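Local coordinates for radical SAM domain protein (Methanothrix thermoacetophila, PDB 6Y1X), which acts as the radical SAM carbide synthase NifB, an iron-sulfur enzyme that helps mature the nitrogenase FeMo cofactor, at residues A233-V246 against I269-R281. Numbering follows the deposited sequence. Where two conformers were deposited one is given.
Sequences ARKIKSMGVFIHNV and IQDELSKIIKQMR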
ATOM      1  N   ALA A 233       2.641   4.191 -14.784  1.00 18.78           N
ATOM      2  CA  ALA A 233       1.220   4.413 -15.036  1.00 18.74           C
ATOM      3  C   ALA A 233       0.725   3.611 -16.230  1.00 14.04           C
ATOM      4  O   ALA A 233      -0.353   3.007 -16.177  1.00 17.95           O
ATOM      5  CB  ALA A 233       0.956   5.900 -15.252  1.00 16.54           C
ATOM      6  N   ARG A 234       1.490   3.603 -17.322  1.00 13.92           N
ATOM      7  CA  ARG A 234       1.077   2.838 -18.493  1.00 18.08           C
ATOM      8  C   ARG A 234       0.974   1.353 -18.172  1.00 22.40           C
ATOM      9  O   ARG A 234       0.016   0.685 -18.580  1.00 21.34           O
ATOM     10  CB  ARG A 234       2.044   3.085 -19.652  1.00 21.69           C
ATOM     11  CG  ARG A 234       1.868   4.449 -20.318  1.00 22.84           C
ATOM     12  CD  ARG A 234       2.749   4.595 -21.549  1.00 28.48           C
ATOM     13  NE  ARG A 234       4.156   4.827 -21.223  1.00 30.27           N
ATOM     14  CZ  ARG A 234       4.719   6.032 -21.149  1.00 32.55           C
ATOM     15  NH1 ARG A 234       6.006   6.150 -20.846  1.00 33.37           N
ATOM     16  NH2 ARG A 234       4.005   7.123 -21.401  1.00 21.76           N
ATOM     17  N   LYS A 235       1.957   0.817 -17.447  1.00 19.36           N
ATOM     18  CA  LYS A 235       1.958  -0.608 -17.138  1.00 16.09           C
ATOM     19  C   LYS A 235       0.766  -0.989 -16.262  1.00 20.94           C
ATOM     20  O   LYS A 235       0.051  -1.954 -16.558  1.00 20.92           O
ATOM     21  CB  LYS A 235       3.279  -0.976 -16.459  1.00 16.67           C
ATOM     22  CG  LYS A 235       3.422  -2.426 -16.032  1.00 22.29           C
ATOM     23  CD  LYS A 235       3.446  -3.335 -17.255  1.00 25.90           C
ATOM     24  CE  LYS A 235       3.890  -4.746 -16.881  1.00 33.37           C
ATOM     25  NZ  LYS A 235       3.813  -5.693 -18.037  1.00 34.09           N
ATOM     26  N   ILE A 236       0.532  -0.244 -15.171  1.00 14.47           N
ATOM     27  CA  ILE A 236      -0.564  -0.611 -14.271  1.00 18.42           C
ATOM     28  C   ILE A 236      -1.914  -0.389 -14.935  1.00 20.29           C
ATOM     29  O   ILE A 236      -2.901  -1.046 -14.580  1.00 18.89           O
ATOM     30  CB  ILE A 236      -0.480   0.135 -12.923  1.00 15.77           C
ATOM     31  CG1 ILE A 236      -0.646   1.640 -13.109  1.00 18.64           C
ATOM     32  CG2 ILE A 236       0.826  -0.185 -12.225  1.00 16.55           C
ATOM     33  CD1 ILE A 236      -0.665   2.421 -11.791  1.00 17.92           C
ATOM     34  N   LYS A 237      -1.996   0.552 -15.879  1.00 22.01           N
ATOM     35  CA  LYS A 237      -3.242   0.763 -16.608  1.00 20.92           C
ATOM     36  C   LYS A 237      -3.589  -0.458 -17.449  1.00 22.84           C
ATOM     37  O   LYS A 237      -4.733  -0.929 -17.441  1.00 20.45           O
ATOM     38  CB  LYS A 237      -3.127   2.018 -17.480  1.00 17.01           C
ATOM     39  CG  LYS A 237      -4.281   2.248 -18.442  1.00 22.11           C
ATOM     40  CD  LYS A 237      -5.594   2.486 -17.716  1.00 21.08           C
ATOM     41  CE  LYS A 237      -6.692   2.876 -18.703  1.00 22.04           C
ATOM     42  NZ  LYS A 237      -6.231   3.937 -19.650  1.00 25.26           N
ATOM     43  N   SER A 238      -2.603  -0.998 -18.174  1.00 21.05           N
ATOM     44  CA  SER A 238      -2.841  -2.196 -18.973  1.00 19.69           C
ATOM     45  C   SER A 238      -3.205  -3.389 -18.103  1.00 17.75           C
ATOM     46  O   SER A 238      -3.936  -4.281 -18.551  1.00 20.97           O
ATOM     47  CB  SER A 238      -1.609  -2.539 -19.811  1.00 20.44           C
ATOM     48  OG  SER A 238      -1.449  -1.639 -20.891  1.00 34.99           O
ATOM     49  N   MET A 239      -2.689  -3.434 -16.876  1.00 22.63           N
ATOM     50  CA  MET A 239      -2.906  -4.567 -15.987  1.00 26.30           C
ATOM     51  C   MET A 239      -4.249  -4.531 -15.273  1.00 22.68           C
ATOM     52  O   MET A 239      -4.605  -5.519 -14.622  1.00 28.11           O
ATOM     53  CB  MET A 239      -1.781  -4.650 -14.961  1.00 24.75           C
ATOM     54  CG  MET A 239      -0.427  -4.954 -15.575  1.00 30.86           C
ATOM     55  SD  MET A 239       0.860  -5.007 -14.322  1.00 32.91           S
ATOM     56  CE  MET A 239       0.665  -6.678 -13.721  1.00 33.94           C
ATOM     57  N   GLY A 240      -5.001  -3.440 -15.370  1.00 20.24           N
ATOM     58  CA  GLY A 240      -6.294  -3.373 -14.719  1.00 24.50           C
ATOM     59  C   GLY A 240      -6.322  -2.744 -13.347  1.00 25.99           C
ATOM     60  O   GLY A 240      -7.319  -2.904 -12.635  1.00 27.09           O
ATOM     61  N   VAL A 241      -5.262  -2.040 -12.946  1.00 23.08           N
ATOM     62  CA  VAL A 241      -5.301  -1.273 -11.708  1.00 16.03           C
ATOM     63  C   VAL A 241      -6.361  -0.186 -11.806  1.00 20.32           C
ATOM     64  O   VAL A 241      -6.583   0.405 -12.870  1.00 25.00           O
ATOM     65  CB  VAL A 241      -3.905  -0.697 -11.413  1.00 18.73           C
ATOM     66  CG1 VAL A 241      -3.958   0.316 -10.279  1.00 20.62           C
ATOM     67  CG2 VAL A 241      -2.957  -1.831 -11.060  1.00 21.74           C
ATOM     68  N   PHE A 242      -7.055   0.056 -10.697  1.00 19.30           N
ATOM     69  CA  PHE A 242      -8.191   0.964 -10.734  1.00 20.58           C
ATOM     70  C   PHE A 242      -7.775   2.420 -10.571  1.00 23.25           C
ATOM     71  O   PHE A 242      -8.292   3.293 -11.275  1.00 28.04           O
ATOM     72  CB  PHE A 242      -9.195   0.590  -9.643  1.00 25.41           C
ATOM     73  CG  PHE A 242     -10.328   1.562  -9.511  1.00 30.67           C
ATOM     74  CD1 PHE A 242     -11.327   1.621 -10.466  1.00 31.58           C
ATOM     75  CD2 PHE A 242     -10.380   2.434  -8.437  1.00 30.14           C
ATOM     76  CE1 PHE A 242     -12.364   2.527 -10.344  1.00 31.70           C
ATOM     77  CE2 PHE A 242     -11.416   3.340  -8.311  1.00 29.96           C
ATOM     78  CZ  PHE A 242     -12.405   3.387  -9.265  1.00 25.59           C
ATOM     79  N   ILE A 243      -6.833   2.709  -9.675  1.00 22.34           N
ATOM     80  CA  ILE A 243      -6.479   4.093  -9.383  1.00 19.29           C
ATOM     81  C   ILE A 243      -5.009   4.164  -8.992  1.00 22.64           C
ATOM     82  O   ILE A 243      -4.444   3.214  -8.448  1.00 22.51           O
ATOM     83  CB  ILE A 243      -7.407   4.678  -8.289  1.00 21.25           C
ATOM     84  CG1 ILE A 243      -7.234   6.194  -8.158  1.00 25.14           C
ATOM     85  CG2 ILE A 243      -7.208   3.963  -6.959  1.00 21.42           C
ATOM     86  CD1 ILE A 243      -8.264   6.845  -7.265  1.00 24.72           C
ATOM     87  N   HIS A 244      -4.399   5.318  -9.252  1.00 21.85           N
ATOM     88  CA  HIS A 244      -2.975   5.541  -9.045  1.00 18.60           C
ATOM     89  C   HIS A 244      -2.804   6.723  -8.104  1.00 16.76           C
ATOM     90  O   HIS A 244      -3.393   7.787  -8.327  1.00 15.94           O
ATOM     91  CB  HIS A 244      -2.292   5.836 -10.379  1.00 12.90           C
ATOM     92  CG  HIS A 244      -0.796   5.815 -10.326  1.00 13.70           C
ATOM     93  ND1 HIS A 244      -0.017   6.393 -11.305  1.00 18.32           N
ATOM     94  CD2 HIS A 244       0.065   5.258  -9.441  1.00 15.40           C
ATOM     95  CE1 HIS A 244       1.259   6.210 -11.016  1.00 17.10           C
ATOM     96  NE2 HIS A 244       1.336   5.518  -9.894  1.00 16.49           N
ATOM     97  N   ASN A 245      -1.981   6.549  -7.075  1.00 15.15           N
ATOM     98  CA  ASN A 245      -1.760   7.587  -6.071  1.00 20.74           C
ATOM     99  C   ASN A 245      -0.279   7.946  -6.073  1.00 19.60           C
ATOM    100  O   ASN A 245       0.545   7.220  -5.506  1.00 19.98           O
ATOM    101  CB  ASN A 245      -2.223   7.104  -4.701  1.00 20.89           C
ATOM    102  CG  ASN A 245      -1.888   8.079  -3.592  1.00 31.34           C
ATOM    103  OD1 ASN A 245      -1.806   9.285  -3.815  1.00 33.34           O
ATOM    104  ND2 ASN A 245      -1.684   7.558  -2.387  1.00 34.59           N
ATOM    105  N   VAL A 246       0.060   9.070  -6.688  1.00 19.38           N
ATOM    106  CA  VAL A 246       1.438   9.541  -6.721  1.00 17.50           C
ATOM    107  C   VAL A 246       1.690  10.422  -5.506  1.00 23.68           C
ATOM    108  O   VAL A 246       1.031  11.450  -5.326  1.00 26.52           O
ATOM    109  CB  VAL A 246       1.733  10.290  -8.027  1.00 23.30           C
ATOM    110  CG1 VAL A 246       3.186  10.723  -8.068  1.00 25.15           C
ATOM    111  CG2 VAL A 246       1.409   9.391  -9.212  1.00 22.21           C
ATOM    112  N   ILE A 269       2.609  16.612 -12.776  1.00 28.13           N
ATOM    113  CA  ILE A 269       2.761  15.195 -13.087  1.00 19.67           C
ATOM    114  C   ILE A 269       1.418  14.484 -12.968  1.00 23.95           C
ATOM    115  O   ILE A 269       1.022  13.714 -13.851  1.00 21.19           O
ATOM    116  CB  ILE A 269       3.829  14.563 -12.177  1.00 20.88           C
ATOM    117  CG1 ILE A 269       5.223  15.021 -12.606  1.00 29.93           C
ATOM    118  CG2 ILE A 269       3.736  13.050 -12.208  1.00 30.27           C
ATOM    119  CD1 ILE A 269       6.283  14.835 -11.555  1.00 35.67           C
ATOM    120  N   GLN A 270       0.689  14.745 -11.880  1.00 21.36           N
ATOM    121  CA  GLN A 270      -0.596  14.085 -11.666  1.00 21.94           C
ATOM    122  C   GLN A 270      -1.580  14.410 -12.784  1.00 28.11           C
ATOM    123  O   GLN A 270      -2.303  13.527 -13.261  1.00 27.53           O
ATOM    124  CB  GLN A 270      -1.182  14.513 -10.321  1.00 31.46           C
ATOM    125  CG  GLN A 270      -0.626  13.779  -9.121  1.00 36.93           C
ATOM    126  CD  GLN A 270      -1.236  14.273  -7.823  1.00 44.20           C
ATOM    127  OE1 GLN A 270      -1.511  15.464  -7.671  1.00 45.97           O
ATOM    128  NE2 GLN A 270      -1.446  13.364  -6.882  1.00 46.10           N
ATOM    129  N   ASP A 271      -1.613  15.672 -13.223  1.00 22.05           N
ATOM    130  CA  ASP A 271      -2.507  16.063 -14.310  1.00 27.09           C
ATOM    131  C   ASP A 271      -2.183  15.315 -15.597  1.00 27.04           C
ATOM    132  O   ASP A 271      -3.090  14.864 -16.306  1.00 25.26           O
ATOM    133  CB  ASP A 271      -2.427  17.570 -14.532  1.00 32.69           C
ATOM    134  CG  ASP A 271      -3.112  18.343 -13.433  1.00 47.74           C
ATOM    135  OD1 ASP A 271      -3.787  17.697 -12.600  1.00 53.98           O
ATOM    136  OD2 ASP A 271      -2.976  19.584 -13.396  1.00 51.43           O
ATOM    137  N   GLU A 272      -0.894  15.161 -15.908  1.00 21.45           N
ATOM    138  CA  GLU A 272      -0.506  14.416 -17.099  1.00 26.43           C
ATOM    139  C   GLU A 272      -0.809  12.932 -16.939  1.00 22.98           C
ATOM    140  O   GLU A 272      -1.251  12.277 -17.890  1.00 30.07           O
ATOM    141  CB  GLU A 272       0.982  14.627 -17.387  1.00 27.59           C
ATOM    142  CG  GLU A 272       1.319  15.943 -18.055  1.00 35.60           C
ATOM    143  CD  GLU A 272       1.551  15.785 -19.552  1.00 45.16           C
ATOM    144  OE1 GLU A 272       1.283  14.686 -20.084  1.00 47.92           O
ATOM    145  OE2 GLU A 272       2.008  16.754 -20.192  1.00 48.22           O
ATOM    146  N   LEU A 273      -0.565  12.376 -15.749  1.00 24.45           N
ATOM    147  CA  LEU A 273      -0.818  10.955 -15.540  1.00 20.47           C
ATOM    148  C   LEU A 273      -2.308  10.638 -15.536  1.00 21.08           C
ATOM    149  O   LEU A 273      -2.679   9.479 -15.753  1.00 25.01           O
ATOM    150  CB  LEU A 273      -0.178  10.482 -14.233  1.00 20.50           C
ATOM    151  CG  LEU A 273       1.345  10.548 -14.117  1.00 22.97           C
ATOM    152  CD1 LEU A 273       1.768  10.107 -12.738  1.00 19.70           C
ATOM    153  CD2 LEU A 273       2.026   9.690 -15.183  1.00 22.76           C
ATOM    154  N   SER A 274      -3.165  11.635 -15.292  1.00 19.87           N
ATOM    155  CA  SER A 274      -4.603  11.390 -15.304  0.77 24.25           C
ATOM    156  C   SER A 274      -5.095  11.007 -16.695  1.00 28.62           C
ATOM    157  O   SER A 274      -6.138  10.356 -16.828  1.00 32.33           O
ATOM    158  CB  SER A 274      -5.357  12.622 -14.808  0.77 24.53           C
ATOM    159  OG  SER A 274      -5.155  13.713 -15.687  0.77 27.28           O
ATOM    160  N   LYS A 275      -4.367  11.403 -17.743  1.00 26.57           N
ATOM    161  CA  LYS A 275      -4.754  11.012 -19.096  1.00 30.97           C
ATOM    162  C   LYS A 275      -4.450   9.545 -19.373  1.00 32.40           C
ATOM    163  O   LYS A 275      -4.940   8.998 -20.365  1.00 36.12           O
ATOM    164  CB  LYS A 275      -4.062  11.905 -20.125  1.00 31.66           C
ATOM    165  CG  LYS A 275      -4.195  13.391 -19.847  1.00 36.94           C
ATOM    166  CD  LYS A 275      -3.240  14.206 -20.709  1.00 45.05           C
ATOM    167  CE  LYS A 275      -3.368  15.700 -20.418  1.00 52.98           C
ATOM    168  NZ  LYS A 275      -2.315  16.508 -21.103  1.00 56.81           N
ATOM    169  N   ILE A 276      -3.636   8.912 -18.537  1.00 26.86           N
ATOM    170  CA  ILE A 276      -3.336   7.490 -18.638  1.00 26.31           C
ATOM    171  C   ILE A 276      -4.226   6.669 -17.716  1.00 26.58           C
ATOM    172  O   ILE A 276      -4.842   5.690 -18.139  1.00 25.74           O
ATOM    173  CB  ILE A 276      -1.843   7.237 -18.333  1.00 23.85           C
ATOM    174  CG1 ILE A 276      -0.953   8.082 -19.245  1.00 25.36           C
ATOM    175  CG2 ILE A 276      -1.523   5.754 -18.458  1.00 24.61           C
ATOM    176  CD1 ILE A 276       0.505   8.077 -18.838  1.00 24.40           C
ATOM    177  N   ILE A 277      -4.300   7.058 -16.445  1.00 20.05           N
ATOM    178  CA  ILE A 277      -5.007   6.293 -15.425  1.00 21.57           C
ATOM    179  C   ILE A 277      -5.526   7.253 -14.365  1.00 26.64           C
ATOM    180  O   ILE A 277      -4.875   8.251 -14.041  1.00 24.27           O
ATOM    181  CB  ILE A 277      -4.102   5.202 -14.808  1.00 17.75           C
ATOM    182  CG1 ILE A 277      -4.910   4.295 -13.873  1.00 17.38           C
ATOM    183  CG2 ILE A 277      -2.885   5.816 -14.120  1.00 18.31           C
ATOM    184  CD1 ILE A 277      -4.158   3.063 -13.406  1.00 23.97           C
ATOM    185  N   LYS A 278      -6.702   6.936 -13.826  1.00 22.89           N
ATOM    186  CA  LYS A 278      -7.313   7.728 -12.767  1.00 26.76           C
ATOM    187  C   LYS A 278      -6.325   7.961 -11.631  1.00 24.88           C
ATOM    188  O   LYS A 278      -5.630   7.038 -11.197  1.00 24.65           O
ATOM    189  CB  LYS A 278      -8.549   6.985 -12.247  1.00 20.52           C
ATOM    190  CG  LYS A 278      -9.366   7.704 -11.194  1.00 37.43           C
ATOM    191  CD  LYS A 278     -10.541   6.829 -10.754  1.00 40.10           C
ATOM    192  CE  LYS A 278     -11.440   7.533  -9.750  1.00 46.48           C
ATOM    193  NZ  LYS A 278     -12.163   8.687 -10.351  1.00 51.75           N
ATOM    194  N   GLN A 279      -6.228   9.213 -11.184  1.00 25.25           N
ATOM    195  CA  GLN A 279      -5.318   9.596 -10.114  1.00 24.26           C
ATOM    196  C   GLN A 279      -6.073   9.894  -8.826  1.00 28.82           C
ATOM    197  O   GLN A 279      -7.140  10.514  -8.852  1.00 29.43           O
ATOM    198  CB  GLN A 279      -4.511  10.832 -10.519  1.00 24.35           C
ATOM    199  CG  GLN A 279      -3.642  10.616 -11.737  1.00 25.68           C
ATOM    200  CD  GLN A 279      -2.483   9.705 -11.435  1.00 24.29           C
ATOM    201  OE1 GLN A 279      -1.787   9.883 -10.435  1.00 28.56           O
ATOM    202  NE2 GLN A 279      -2.291   8.694 -12.269  1.00 23.22           N
ATOM    203  N   MET A 280      -5.522   9.444  -7.700  1.00 29.79           N
ATOM    204  CA  MET A 280      -6.074   9.790  -6.396  1.00 38.49           C
ATOM    205  C   MET A 280      -5.595  11.186  -6.006  1.00 46.71           C
ATOM    206  O   MET A 280      -4.386  11.436  -5.961  1.00 50.41           O
ATOM    207  CB  MET A 280      -5.659   8.760  -5.346  1.00 37.99           C
ATOM    208  CG  MET A 280      -6.336   8.941  -3.991  1.00 44.53           C
ATOM    209  SD  MET A 280      -5.471   8.083  -2.659  1.00 46.79           S
ATOM    210  CE  MET A 280      -6.388   8.634  -1.224  1.00 57.78           C
ATOM    211  N   ARG A 281      -6.521  12.098  -5.731  1.00 52.85           N
ATOM    212  CA  ARG A 281      -6.151  13.512  -5.650  1.00 59.09           C
ATOM    213  C   ARG A 281      -6.115  13.976  -4.194  1.00 60.89           C
ATOM    214  O   ARG A 281      -6.697  13.339  -3.315  1.00 58.89           O
ATOM    215  CB  ARG A 281      -7.091  14.393  -6.480  1.00 62.92           C
ATOM    216  CG  ARG A 281      -7.154  14.018  -7.957  1.00 61.37           C
ATOM    217  CD  ARG A 281      -5.757  13.937  -8.572  1.00 60.17           C
ATOM    218  NE  ARG A 281      -5.044  15.214  -8.566  1.00 61.51           N
ATOM    219  CZ  ARG A 281      -4.766  15.927  -9.654  1.00 63.40           C
ATOM    220  NH1 ARG A 281      -5.131  15.488 -10.854  1.00 63.15           N
ATOM    221  NH2 ARG A 281      -4.108  17.076  -9.549  1.00 62.42           N
TER
HETATM  222  O   HOH W   1      -2.063  10.662  -7.910  1.00 28.05           O
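H244 and Q279 form a single parallel bridge: H244 N donates to K278 O (2.9 Å) and H244 O accepts from M280 N (2.8 Å). The Q279 side chain folds back beside the imidazole, its amide plane turned 77° from the ring; NE2 bonds I277 O and, weakly, H244 ND1 (3.4 Å), while T218 holds H244 NE2. Water 1 accepts from V246 N and Q270 NE2 and lies 2.7 Å from Q279 OE1. A leucine in place of Q279 would probably leave I277 O without its side-chain donor and the water without its amide oxygen partner. K237 bends at chi2 and chi4, and NZ meets I276 O (2.7 Å) nearly in line with its C=O bond. M280 SD lies against the N245 amide, whose ND2 donates to N217 OD1.

I277 is the main apolar wedge: CD1 reaches I236 CG1 (3.8 Å) and V241, while CG2 meets A233 and H244 CB. L273 CD1 meets V246 CG2 (3.6 Å), the side chains crossing at about a right angle.

Thus the chain after helix 263-273 packs I276 and I277 against helix 229-239 and bridges strand 243-248, outermost in the TIM-barrel-like radical SAM sheet, away from strand 213-220, bringing M280 beside cluster ligand C39.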